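11R-lipoxygenase (Gersemia fruticosa, PDB 3VF1) probably catalyses the iron-dependent dioxygenation of polyunsaturated fatty acids, placing the peroxide on the eleventh carbon in the R configuration under control by calcium. Local coordinates at residues 193-197 with 198-202; 274-277 with 278-282; 318-322 with 323-327; 348-352 with 353-357; 399-402 with 403-407. One frame throughout, in Å; residues are numbered along the deposited sequence.

Contact 1: 193-197 with 198-202; sequences VQFTD and EATSS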
loop_
_atom_site.group_PDB
_atom_site.type_symbol
_atom_site.label_atom_id
_atom_site.label_comp_id
_atom_site.label_asym_id
_atom_site.label_seq_id
_atom_site.Cartn_x
_atom_site.Cartn_y
_atom_site.Cartn_z
ATOM N N VAL A 193 -5.912 16.408 -0.784
ATOM C CA VAL A 193 -5.600 15.021 -0.447
ATOM C C VAL A 193 -6.856 14.159 -0.317
ATOM O O VAL A 193 -6.829 13.100 0.308
ATOM C CB VAL A 193 -4.788 14.923 0.860
ATOM C CG1 VAL A 193 -3.482 15.689 0.728
ATOM C CG2 VAL A 193 -5.603 15.435 2.041
ATOM N N GLN A 194 -7.953 14.611 -0.913
ATOM C CA GLN A 194 -9.194 13.846 -0.897
ATOM C C GLN A 194 -9.204 12.816 -2.017
ATOM O O GLN A 194 -8.303 12.790 -2.855
ATOM C CB GLN A 194 -10.401 14.773 -1.043
ATOM C CG GLN A 194 -10.703 15.593 0.196
ATOM C CD GLN A 194 -11.919 16.479 0.025
ATOM O OE1 GLN A 194 -12.509 16.545 -1.053
ATOM N NE2 GLN A 194 -12.302 17.168 1.093
ATOM N N PHE A 195 -10.226 11.967 -2.021
ATOM C CA PHE A 195 -10.400 10.989 -3.085
ATOM C C PHE A 195 -10.566 11.700 -4.421
ATOM O O PHE A 195 -11.302 12.679 -4.526
ATOM C CB PHE A 195 -11.627 10.115 -2.809
ATOM C CG PHE A 195 -11.432 9.123 -1.695
ATOM C CD1 PHE A 195 -10.279 8.356 -1.619
ATOM C CD2 PHE A 195 -12.405 8.959 -0.724
ATOM C CE1 PHE A 195 -10.104 7.445 -0.597
ATOM C CE2 PHE A 195 -12.234 8.050 0.302
ATOM C CZ PHE A 195 -11.082 7.293 0.367
ATOM N N THR A 196 -9.876 11.203 -5.442
ATOM C CA THR A 196 -9.984 11.767 -6.781
ATOM C C THR A 196 -11.215 11.223 -7.502
ATOM O O THR A 196 -11.494 11.594 -8.640
ATOM C CB THR A 196 -8.730 11.465 -7.618
ATOM O OG1 THR A 196 -8.524 10.049 -7.687
ATOM C CG2 THR A 196 -7.506 12.124 -6.996
ATOM N N ASP A 197 -11.945 10.337 -6.832
ATOM C CA ASP A 197 -13.185 9.794 -7.371
ATOM C C ASP A 197 -14.203 9.667 -6.244
ATOM O O ASP A 197 -13.925 9.056 -5.211
ATOM C CB ASP A 197 -12.933 8.434 -8.023
ATOM C CG ASP A 197 -14.121 7.945 -8.829
ATOM O OD1 ASP A 197 -15.268 8.084 -8.352
ATOM O OD2 ASP A 197 -13.906 7.427 -9.947
ATOM N N GLU A 198 -15.382 10.245 -6.446
ATOM C CA GLU A 198 -16.387 10.320 -5.391
ATOM C C GLU A 198 -16.988 8.956 -5.057
ATOM O O GLU A 198 -17.501 8.750 -3.956
ATOM C CB GLU A 198 -17.497 11.296 -5.792
ATOM C CG GLU A 198 -18.498 11.594 -4.685
ATOM C CD GLU A 198 -17.862 12.281 -3.489
ATOM O OE1 GLU A 198 -18.563 12.480 -2.473
ATOM O OE2 GLU A 198 -16.663 12.626 -3.564
ATOM N N ALA A 199 -16.923 8.027 -6.004
ATOM C CA ALA A 199 -17.475 6.693 -5.802
ATOM C C ALA A 199 -16.692 5.920 -4.745
ATOM O O ALA A 199 -17.230 5.022 -4.097
ATOM C CB ALA A 199 -17.483 5.926 -7.115
ATOM N N THR A 200 -15.421 6.273 -4.576
ATOM C CA THR A 200 -14.534 5.563 -3.660
ATOM C C THR A 200 -15.068 5.542 -2.228
ATOM O O THR A 200 -14.980 4.525 -1.539
ATOM C CB THR A 200 -13.132 6.202 -3.641
ATOM O OG1 THR A 200 -12.615 6.274 -4.976
ATOM C CG2 THR A 200 -12.184 5.387 -2.775
ATOM N N SER A 201 -15.616 6.668 -1.785
ATOM C CA SER A 201 -16.061 6.812 -0.401
ATOM C C SER A 201 -17.101 5.770 0.014
ATOM O O SER A 201 -17.243 5.470 1.199
ATOM C CB SER A 201 -16.620 8.219 -0.170
ATOM O OG SER A 201 -17.610 8.549 -1.131
ATOM N N SER A 202 -17.823 5.221 -0.958
ATOM C CA SER A 202 -18.884 4.257 -0.673
ATOM C C SER A 202 -18.599 2.907 -1.324
ATOM O O SER A 202 -19.463 2.338 -1.989
ATOM C CB SER A 202 -20.229 4.791 -1.169
ATOM O OG SER A 202 -20.230 4.963 -2.577
#
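D197 and T200 close a tight turn that leads into a short 3-10 segment, in the loop between helix 148-164 and helix 208-213. Hydrogen bonds shape the backbone. D197 OD1 accepts from A199 N at 2.9 Å, an Asx turn, the carboxylate being met on its anti side; CG stands anti to the backbone N (chi1 -169°), which swings OD1 forward over the following peptides. D197 O accepts from T200 N at 3.2 Å, the donor lying above the carbonyl plane. T200 OG1 is 3.1 Å from that same oxygen and also hydrogen-bonded to Y636 OH. Apolar packing adds a CH-pi contact: T200 CG2 sits 3.6 Å from the F195 ring centroid, almost on the ring normal. F195 also touches P186 and, on helix 428-438, A430 and L434. With an alanine in place of F195, T200 CG2 would probably lose its aromatic partner and a gap would open against A430 and L434. The turn is close to the catalytic centre, the T200 side chain being about 5 Å from that of the iron ligand I698. In the next residue, S201 OG donates back to E198 O over 2.8 Å.

Contact 2: 274-277 with 278-282; sequences DKLP and ENFPV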
loop_
_atom_site.group_PDB
_atom_site.type_symbol
_atom_site.label_atom_id
_atom_site.label_comp_id
_atom_site.label_asym_id
_atom_site.label_seq_id
_atom_site.Cartn_x
_atom_site.Cartn_y
_atom_site.Cartn_z
ATOM N N ASP A 274 15.813 -24.615 11.309
ATOM C CA ASP A 274 16.980 -25.443 11.591
ATOM C C ASP A 274 16.753 -26.327 12.814
ATOM O O ASP A 274 17.480 -27.294 13.034
ATOM C CB ASP A 274 18.211 -24.564 11.795
ATOM C CG ASP A 274 18.665 -23.892 10.512
ATOM O OD1 ASP A 274 18.683 -24.572 9.462
ATOM O OD2 ASP A 274 19.000 -22.687 10.552
ATOM N N LYS A 275 15.743 -25.987 13.608
ATOM C CA LYS A 275 15.366 -26.802 14.755
ATOM C C LYS A 275 13.915 -26.546 15.139
ATOM O O LYS A 275 13.494 -25.397 15.277
ATOM C CB LYS A 275 16.269 -26.507 15.953
ATOM C CG LYS A 275 16.005 -27.422 17.137
ATOM C CD LYS A 275 16.655 -26.918 18.408
ATOM C CE LYS A 275 16.368 -27.855 19.571
ATOM N NZ LYS A 275 16.787 -27.273 20.874
ATOM N N LEU A 276 13.160 -27.624 15.320
ATOM C CA LEU A 276 11.751 -27.526 15.679
ATOM C C LEU A 276 11.562 -26.827 17.018
ATOM O O LEU A 276 12.351 -27.025 17.940
ATOM C CB LEU A 276 11.129 -28.919 15.762
ATOM C CG LEU A 276 11.022 -29.699 14.456
ATOM C CD1 LEU A 276 10.563 -31.118 14.742
ATOM C CD2 LEU A 276 10.068 -29.003 13.498
ATOM N N PRO A 277 10.511 -26.003 17.128
ATOM C CA PRO A 277 10.121 -25.491 18.445
ATOM C C PRO A 277 9.783 -26.649 19.377
ATOM O O PRO A 277 9.226 -27.648 18.921
ATOM C CB PRO A 277 8.868 -24.663 18.148
ATOM C CG PRO A 277 8.976 -24.302 16.707
ATOM C CD PRO A 277 9.683 -25.445 16.045
ATOM N N GLU A 278 10.114 -26.520 20.656
ATOM C CA GLU A 278 9.863 -27.588 21.617
ATOM C C GLU A 278 8.379 -27.953 21.688
ATOM O O GLU A 278 8.027 -29.081 22.032
ATOM C CB GLU A 278 10.370 -27.189 23.003
ATOM C CG GLU A 278 9.682 -25.967 23.594
ATOM C CD GLU A 278 10.309 -25.529 24.904
ATOM O OE1 GLU A 278 9.814 -24.553 25.507
ATOM O OE2 GLU A 278 11.300 -26.162 25.331
ATOM N N ASN A 279 7.517 -26.998 21.354
ATOM C CA ASN A 279 6.074 -27.215 21.407
ATOM C C ASN A 279 5.497 -27.727 20.085
ATOM O O ASN A 279 4.284 -27.696 19.878
ATOM C CB ASN A 279 5.357 -25.926 21.815
ATOM C CG ASN A 279 5.648 -24.773 20.874
ATOM O OD1 ASN A 279 6.792 -24.558 20.475
ATOM N ND2 ASN A 279 4.611 -24.027 20.511
ATOM N N PHE A 280 6.368 -28.196 19.196
ATOM C CA PHE A 280 5.942 -28.729 17.907
ATOM C C PHE A 280 6.665 -30.051 17.666
ATOM O O PHE A 280 7.514 -30.149 16.780
ATOM C CB PHE A 280 6.272 -27.731 16.795
ATOM C CG PHE A 280 5.584 -28.012 15.482
ATOM C CD1 PHE A 280 4.512 -28.883 15.399
ATOM C CD2 PHE A 280 6.022 -27.393 14.321
ATOM C CE1 PHE A 280 3.891 -29.127 14.186
ATOM C CE2 PHE A 280 5.407 -27.636 13.110
ATOM C CZ PHE A 280 4.340 -28.503 13.043
ATOM N N PRO A 281 6.329 -31.076 18.463
ATOM C CA PRO A 281 7.053 -32.352 18.492
ATOM C C PRO A 281 6.786 -33.246 17.280
ATOM O O PRO A 281 6.192 -34.314 17.422
ATOM C CB PRO A 281 6.525 -33.011 19.768
ATOM C CG PRO A 281 5.136 -32.495 19.896
ATOM C CD PRO A 281 5.178 -31.078 19.384
ATOM N N VAL A 282 7.229 -32.813 16.104
ATOM C CA VAL A 282 7.103 -33.619 14.896
ATOM C C VAL A 282 8.173 -34.701 14.879
ATOM O O VAL A 282 9.365 -34.406 14.917
ATOM C CB VAL A 282 7.244 -32.759 13.625
ATOM C CG1 VAL A 282 7.264 -33.639 12.382
ATOM C CG2 VAL A 282 6.119 -31.737 13.543
#
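A type I beta turn from P277 to F280 reverses the chain in the loop between strand 271-272 and helix 284-287. Its closing bond runs from F280 N to P277 O, 2.9 Å long with an angle of 149° at the hydrogen. The side chains of P277 and F280 lie alongside each other, and P277 CD approaches the edge of the phenyl ring near its plane. CG of F280 is anti to the backbone N (chi1 -166°), which carries the ring away from the turn and onto L333 and L335 of strand 333-338. One face of this ring receives V282 CG2, offset toward the rim. L276 reaches past the turn to the chain beyond it: CD1 lies 3.5 Å from V282 O and 3.9 Å from V282 CB, and the leucine packs on L335 and L297 as well. At the turn's corner N279 OD1 rests 3.1 Å from P277 CB, while the other end of the amide, ND2, donates to Q353 O. The next bend is tighter still, V282 N bonding to F280 O at 2.8 Å. The result is a type I turn followed directly by an inverse gamma turn centred on P281.

Contact 3: 318-322 with 323-327; sequences PTMDT and PEDKR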
loop_
_atom_site.group_PDB
_atom_site.type_symbol
_atom_site.label_atom_id
_atom_site.label_comp_id
_atom_site.label_asym_id
_atom_site.label_seq_id
_atom_site.Cartn_x
_atom_site.Cartn_y
_atom_site.Cartn_z
ATOM N N PRO A 318 -9.019 -12.705 20.634
ATOM C CA PRO A 318 -10.392 -13.210 20.733
ATOM C C PRO A 318 -11.111 -13.250 19.389
ATOM O O PRO A 318 -10.870 -12.403 18.530
ATOM C CB PRO A 318 -11.067 -12.193 21.656
ATOM C CG PRO A 318 -10.327 -10.931 21.409
ATOM C CD PRO A 318 -8.899 -11.337 21.169
ATOM N N THR A 319 -11.989 -14.233 19.219
ATOM C CA THR A 319 -12.791 -14.350 18.009
ATOM C C THR A 319 -14.234 -13.969 18.316
ATOM O O THR A 319 -14.646 -13.966 19.475
ATOM C CB THR A 319 -12.751 -15.780 17.453
ATOM O OG1 THR A 319 -13.132 -16.702 18.481
ATOM C CG2 THR A 319 -11.352 -16.122 16.959
ATOM N N MET A 320 -14.998 -13.647 17.279
ATOM C CA MET A 320 -16.365 -13.181 17.470
ATOM C C MET A 320 -17.186 -14.201 18.242
ATOM O O MET A 320 -17.187 -15.390 17.920
ATOM C CB MET A 320 -17.036 -12.887 16.128
ATOM C CG MET A 320 -18.411 -12.254 16.274
ATOM S SD MET A 320 -18.982 -11.437 14.777
ATOM C CE MET A 320 -17.836 -10.066 14.693
ATOM N N ASP A 321 -17.888 -13.722 19.264
ATOM C CA ASP A 321 -18.711 -14.582 20.104
ATOM C C ASP A 321 -20.024 -13.891 20.450
ATOM O O ASP A 321 -20.162 -13.289 21.514
ATOM C CB ASP A 321 -17.962 -14.950 21.386
ATOM C CG ASP A 321 -18.692 -15.990 22.212
ATOM O OD1 ASP A 321 -19.888 -16.238 21.945
ATOM O OD2 ASP A 321 -18.070 -16.561 23.133
ATOM N N THR A 322 -20.985 -13.979 19.539
ATOM C CA THR A 322 -22.323 -13.461 19.778
ATOM C C THR A 322 -23.316 -14.603 19.605
ATOM O O THR A 322 -22.988 -15.623 19.000
ATOM C CB THR A 322 -22.678 -12.323 18.804
ATOM O OG1 THR A 322 -22.792 -12.841 17.472
ATOM C CG2 THR A 322 -21.613 -11.236 18.836
ATOM N N PRO A 323 -24.533 -14.440 20.142
ATOM C CA PRO A 323 -25.540 -15.504 20.053
ATOM C C PRO A 323 -25.790 -15.970 18.621
ATOM O O PRO A 323 -25.963 -17.166 18.390
ATOM C CB PRO A 323 -26.797 -14.843 20.623
ATOM C CG PRO A 323 -26.289 -13.780 21.529
ATOM C CD PRO A 323 -25.027 -13.273 20.895
ATOM N N GLU A 324 -25.800 -15.037 17.673
ATOM C CA GLU A 324 -26.156 -15.350 16.291
ATOM C C GLU A 324 -24.944 -15.507 15.373
ATOM O O GLU A 324 -25.092 -15.876 14.208
ATOM C CB GLU A 324 -27.073 -14.262 15.731
ATOM C CG GLU A 324 -28.418 -14.164 16.431
ATOM C CD GLU A 324 -29.267 -15.404 16.239
ATOM O OE1 GLU A 324 -28.939 -16.221 15.353
ATOM O OE2 GLU A 324 -30.263 -15.562 16.976
ATOM N N ASP A 325 -23.752 -15.228 15.890
ATOM C CA ASP A 325 -22.544 -15.292 15.073
ATOM C C ASP A 325 -21.330 -15.662 15.916
ATOM O O ASP A 325 -20.805 -14.838 16.663
ATOM C CB ASP A 325 -22.308 -13.949 14.376
ATOM C CG ASP A 325 -21.362 -14.062 13.197
ATOM O OD1 ASP A 325 -20.612 -15.058 13.123
ATOM O OD2 ASP A 325 -21.366 -13.150 12.341
ATOM N N LYS A 326 -20.889 -16.910 15.789
ATOM C CA LYS A 326 -19.711 -17.385 16.503
ATOM C C LYS A 326 -18.658 -17.868 15.513
ATOM O O LYS A 326 -18.947 -18.676 14.628
ATOM C CB LYS A 326 -20.079 -18.519 17.460
ATOM C CG LYS A 326 -21.076 -18.124 18.534
ATOM C CD LYS A 326 -21.201 -19.203 19.599
ATOM C CE LYS A 326 -22.168 -18.795 20.699
ATOM N NZ LYS A 326 -23.571 -18.676 20.208
ATOM N N ARG A 327 -17.438 -17.368 15.667
ATOM C CA ARG A 327 -16.346 -17.730 14.775
ATOM C C ARG A 327 -15.167 -18.256 15.579
ATOM O O ARG A 327 -15.041 -17.979 16.773
ATOM C CB ARG A 327 -15.926 -16.525 13.936
ATOM C CG ARG A 327 -17.077 -15.906 13.163
ATOM C CD ARG A 327 -16.691 -14.582 12.534
ATOM N NE ARG A 327 -17.855 -13.888 11.997
ATOM C CZ ARG A 327 -17.830 -12.658 11.497
ATOM N NH1 ARG A 327 -16.695 -11.973 11.462
ATOM N NH2 ARG A 327 -18.944 -12.111 11.035
#
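T319 OG1 donates to R327 O at 2.9 Å, joining the open ends of two short antiparallel segments. M320 follows with a nearly straight bond, its O accepting from R327 N at 3.0 Å and 172°. Its side chain runs beside that of R327: CG is anti to the backbone N (chi1 -174°) and the chain runs on extended, laying SD over the centre of one guanidinium face, 3.7 Å from R327 CZ; the bend beyond brings CE near NH1. SD is also near the carboxylate of D325, which R327 holds side-on in a salt bridge, NE to OD1 and NH2 to OD2, the NH2-OD2 bond 2.9 Å long. R327 NH1 reaches on to L450 O and D447 O. With a leucine in place of R327, the D325 carboxylate would probably be left without its charge mate and M320 SD without the flat group it covers. D321 crosses the K326 chain, OD1 lying 3.6 Å from CE, while the charged ends stay 4.7 Å apart (D321 OD1 to K326 NZ). At T322 both N and OG1 donate to D325 O, at 3.0 and 2.9 Å, from the same face of that carbonyl; K326 NZ adds a weak bond to T322 O. The whole is a small two-stranded antiparallel beta hairpin turning at P323 and E324.

Contact 4: 348-352 with 353-357; sequences AIQLY and QQPGE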
loop_
_atom_site.group_PDB
_atom_site.type_symbol
_atom_site.label_atom_id
_atom_site.label_comp_id
_atom_site.label_asym_id
_atom_site.label_seq_id
_atom_site.Cartn_x
_atom_site.Cartn_y
_atom_site.Cartn_z
ATOM N N ALA A 348 3.336 -31.433 7.770
ATOM C CA ALA A 348 2.844 -31.569 9.138
ATOM C C ALA A 348 2.168 -30.288 9.605
ATOM O O ALA A 348 2.569 -29.193 9.223
ATOM C CB ALA A 348 3.986 -31.934 10.073
ATOM N N ILE A 349 1.139 -30.434 10.437
ATOM C CA ILE A 349 0.399 -29.289 10.957
ATOM C C ILE A 349 -0.079 -29.537 12.384
ATOM O O ILE A 349 -0.557 -30.619 12.713
ATOM C CB ILE A 349 -0.829 -28.965 10.088
ATOM C CG1 ILE A 349 -0.396 -28.515 8.691
ATOM C CG2 ILE A 349 -1.679 -27.884 10.747
ATOM C CD1 ILE A 349 -1.553 -28.333 7.724
ATOM N N GLN A 350 0.052 -28.519 13.226
ATOM C CA GLN A 350 -0.473 -28.558 14.585
ATOM C C GLN A 350 -1.335 -27.319 14.792
ATOM O O GLN A 350 -0.858 -26.201 14.636
ATOM C CB GLN A 350 0.675 -28.595 15.594
ATOM C CG GLN A 350 0.242 -28.766 17.039
ATOM C CD GLN A 350 1.422 -28.845 17.991
ATOM O OE1 GLN A 350 2.111 -29.863 18.061
ATOM N NE2 GLN A 350 1.666 -27.764 18.725
ATOM N N LEU A 351 -2.603 -27.517 15.137
ATOM C CA LEU A 351 -3.572 -26.422 15.143
ATOM C C LEU A 351 -3.346 -25.414 16.272
ATOM O O LEU A 351 -3.517 -24.212 16.075
ATOM C CB LEU A 351 -5.000 -26.969 15.203
ATOM C CG LEU A 351 -5.412 -27.865 14.031
ATOM C CD1 LEU A 351 -6.858 -28.316 14.188
ATOM C CD2 LEU A 351 -5.215 -27.154 12.699
ATOM N N TYR A 352 -2.964 -25.898 17.449
ATOM C CA TYR A 352 -2.717 -25.014 18.586
ATOM C C TYR A 352 -1.257 -25.092 19.023
ATOM O O TYR A 352 -0.583 -26.093 18.786
ATOM C CB TYR A 352 -3.637 -25.364 19.759
ATOM C CG TYR A 352 -5.106 -25.097 19.503
ATOM C CD1 TYR A 352 -5.642 -23.823 19.661
ATOM C CD2 TYR A 352 -5.963 -26.123 19.121
ATOM C CE1 TYR A 352 -6.990 -23.577 19.437
ATOM C CE2 TYR A 352 -7.309 -25.888 18.895
ATOM C CZ TYR A 352 -7.815 -24.614 19.055
ATOM O OH TYR A 352 -9.155 -24.386 18.833
ATOM N N GLN A 353 -0.781 -24.036 19.674
ATOM C CA GLN A 353 0.626 -23.922 20.047
ATOM C C GLN A 353 1.076 -25.044 20.981
ATOM O O GLN A 353 2.114 -25.668 20.759
ATOM C CB GLN A 353 0.891 -22.566 20.708
ATOM C CG GLN A 353 0.933 -21.396 19.737
ATOM C CD GLN A 353 2.176 -21.403 18.871
ATOM O OE1 GLN A 353 3.298 -21.391 19.378
ATOM N NE2 GLN A 353 1.984 -21.426 17.556
ATOM N N GLN A 354 0.290 -25.300 22.022
ATOM C CA GLN A 354 0.679 -26.259 23.054
ATOM C C GLN A 354 0.151 -27.660 22.761
ATOM O O GLN A 354 -1.056 -27.852 22.617
ATOM C CB GLN A 354 0.174 -25.788 24.419
ATOM C CG GLN A 354 0.793 -24.477 24.876
ATOM C CD GLN A 354 2.300 -24.568 25.019
ATOM O OE1 GLN A 354 2.831 -25.573 25.499
ATOM N NE2 GLN A 354 3.001 -23.521 24.598
ATOM N N PRO A 355 1.057 -28.649 22.679
ATOM C CA PRO A 355 0.660 -30.038 22.413
ATOM C C PRO A 355 -0.282 -30.586 23.482
ATOM O O PRO A 355 -0.132 -30.252 24.656
ATOM C CB PRO A 355 1.990 -30.799 22.442
ATOM C CG PRO A 355 3.038 -29.769 22.216
ATOM C CD PRO A 355 2.516 -28.514 22.832
ATOM N N GLY A 356 -1.236 -31.418 23.075
ATOM C CA GLY A 356 -2.200 -31.986 24.000
ATOM C C GLY A 356 -2.960 -33.144 23.383
ATOM O O GLY A 356 -2.717 -33.512 22.233
ATOM N N GLU A 357 -3.887 -33.716 24.145
ATOM C CA GLU A 357 -4.662 -34.860 23.674
ATOM C C GLU A 357 -5.626 -34.460 22.558
ATOM O O GLU A 357 -5.914 -35.255 21.663
ATOM C CB GLU A 357 -5.434 -35.506 24.829
ATOM C CG GLU A 357 -6.495 -34.614 25.454
ATOM C CD GLU A 357 -7.331 -35.347 26.490
ATOM O OE1 GLU A 357 -7.300 -36.597 26.505
ATOM O OE2 GLU A 357 -8.016 -34.675 27.292
#
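Q350 NE2 lies among three carbonyl oxygens where strand 344-350 of the five-stranded antiparallel sheet gives way to the loop leading to strand 361-362. Its bond to Y352 O is 2.8 Å long, with 152° at the hydrogen, and lies in the carbonyl plane; a second goes to N279 O in the neighbouring 274-282 loop. Q353 O is nearly as close to NE2, at 3.0 Å, but the angle is too poor for a hydrogen bond. CG of Q350 is anti to the backbone N (chi1 -175°) and the chain stays extended beyond it, which carries the amide away from the strand and into the curve made by residues 352 to 355. The amide is buried, so these bonds satisfy a donor that has little access to water. L351 is turned away from residues 353-357 and Q350 toward them, so of these two neighbours it is the glutamine that enters the curve. Y352 O accepts from both Q350 NE2 and N359 ND2, the latter from farther along the same loop. Q353 turns away from the first segment: its chain bends at CG (chi2 -72°) and brings NE2 to T331 O and D310 OD1, which tie the loop back to the sheet. On the side of the second segment, P355 CG comes within 4.3 Å of Q350 NE2.

Contact 5: 399-402 with 403-407; sequences MMEP and TAVSS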
loop_
_atom_site.group_PDB
_atom_site.type_symbol
_atom_site.label_atom_id
_atom_site.label_comp_id
_atom_site.label_asym_id
_atom_site.label_seq_id
_atom_site.Cartn_x
_atom_site.Cartn_y
_atom_site.Cartn_z
ATOM N N MET A 399 1.432 1.934 8.394
ATOM C CA MET A 399 2.851 2.211 8.621
ATOM C C MET A 399 3.407 3.259 7.655
ATOM O O MET A 399 4.432 3.881 7.934
ATOM C CB MET A 399 3.672 0.922 8.521
ATOM C CG MET A 399 3.601 0.044 9.766
ATOM S SD MET A 399 4.444 0.769 11.190
ATOM C CE MET A 399 6.161 0.614 10.701
ATOM N N MET A 400 2.736 3.460 6.527
ATOM C CA MET A 400 3.212 4.412 5.527
ATOM C C MET A 400 2.555 5.785 5.652
ATOM O O MET A 400 3.080 6.770 5.138
ATOM C CB MET A 400 2.981 3.867 4.114
ATOM C CG MET A 400 3.907 2.728 3.717
ATOM S SD MET A 400 5.650 3.174 3.805
ATOM C CE MET A 400 6.127 2.396 5.344
ATOM N N GLU A 401 1.415 5.857 6.331
ATOM C CA GLU A 401 0.677 7.113 6.430
ATOM C C GLU A 401 1.500 8.233 7.077
ATOM O O GLU A 401 1.464 9.374 6.616
ATOM C CB GLU A 401 -0.632 6.916 7.199
ATOM C CG GLU A 401 -1.527 8.145 7.202
ATOM C CD GLU A 401 -2.798 7.942 8.000
ATOM O OE1 GLU A 401 -3.109 6.782 8.350
ATOM O OE2 GLU A 401 -3.489 8.945 8.277
ATOM N N PRO A 402 2.242 7.912 8.149
ATOM C CA PRO A 402 3.035 8.927 8.850
ATOM C C PRO A 402 3.967 9.721 7.933
ATOM O O PRO A 402 4.210 10.898 8.194
ATOM C CB PRO A 402 3.849 8.103 9.847
ATOM C CG PRO A 402 3.011 6.907 10.105
ATOM C CD PRO A 402 2.337 6.596 8.806
ATOM N N THR A 403 4.480 9.091 6.879
ATOM C CA THR A 403 5.404 9.768 5.973
ATOM C C THR A 403 4.669 10.817 5.148
ATOM O O THR A 403 5.248 11.837 4.774
ATOM C CB THR A 403 6.117 8.785 5.021
ATOM O OG1 THR A 403 5.179 8.247 4.081
ATOM C CG2 THR A 403 6.778 7.653 5.804
ATOM N N ALA A 404 3.394 10.569 4.868
ATOM C CA ALA A 404 2.580 11.527 4.131
ATOM C C ALA A 404 2.285 12.734 5.011
ATOM O O ALA A 404 2.400 13.876 4.572
ATOM C CB ALA A 404 1.284 10.878 3.667
ATOM N N VAL A 405 1.912 12.470 6.259
ATOM C CA VAL A 405 1.579 13.531 7.203
ATOM C C VAL A 405 2.797 14.404 7.495
ATOM O O VAL A 405 2.696 15.630 7.543
ATOM C CB VAL A 405 1.034 12.956 8.527
ATOM C CG1 VAL A 405 0.801 14.069 9.538
ATOM C CG2 VAL A 405 -0.250 12.180 8.279
ATOM N N SER A 406 3.950 13.769 7.685
ATOM C CA SER A 406 5.172 14.499 7.999
ATOM C C SER A 406 5.624 15.346 6.812
ATOM O O SER A 406 6.207 16.414 6.993
ATOM C CB SER A 406 6.288 13.539 8.414
ATOM O OG SER A 406 7.454 14.260 8.771
ATOM N N SER A 407 5.358 14.870 5.601
ATOM C CA SER A 407 5.705 15.619 4.398
ATOM C C SER A 407 4.992 16.965 4.382
ATOM O O SER A 407 5.603 17.999 4.108
ATOM C CB SER A 407 5.339 14.831 3.140
ATOM O OG SER A 407 6.176 13.697 2.978
#
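T403 holds M400 O with two donors. Its OG1 donates at 2.8 Å in the carbonyl plane, and its backbone N adds a bond of 3.2 Å from above that plane. With chi1 at 69°, OG1 lies between the backbone N and the carbonyl carbon of its own residue, the position from which it can turn back to the preceding turn. A second doubly bonded carbonyl follows: T403 O accepts from S407 OG at 2.7 Å and from S407 N at 3.1 Å, both four residues on. E401 O takes V405 N at 3.1 Å, nearly in line with its C=O, and weakly A404 N; P402 O takes S406 N at 2.9 Å. All this belongs to the long helix 369-410, which also carries the iron ligands H392 and H397 just upstream. A kink falls at P402, whose nitrogen has no hydrogen for the turn before. Beside the kink A404 N stays 3.8 Å from M400 O, which T403 serves. The E401 side chain extends from the helix with CG anti to the backbone N (chi1 -173°); its carboxylate is buried but met by R436 in a salt bridge, by N432 and by V181 N. S406 OG bonds to W530 O on the neighbouring helix 525-538. Packing lies outside this: P402 rests on L534, M400 on T570 and C571 of helix 557-579, and V405 on M429 of helix 428-438; V405 CG2 also comes 3.7 Å from the carbonyl oxygen E401 O.

Overall arrangement
The iron site lies nearest to contacts 5 and 1. The side chain of M400 in contact 5 is about 10 Å from the bound Fe (II) ion, and the side chain of F195 in contact 1 is about 11 Å from the bound Fe (II) ion. These two contacts have centres 19 Å apart and nearest atoms about 7 Å apart, and both touch helix 428-438. Contacts 2 and 4 lie together in a more distant part of the catalytic domain, their centres 11 Å apart; they meet directly through N279 and Q350 (N279 O to Q350 NE2, 2.9 Å), with F280 CE1 3.6 Å from Q350 CB. Contact 3 touches none of the others; its nearest atoms are about 9 Å from contact 4 and about 19 Å from contact 1.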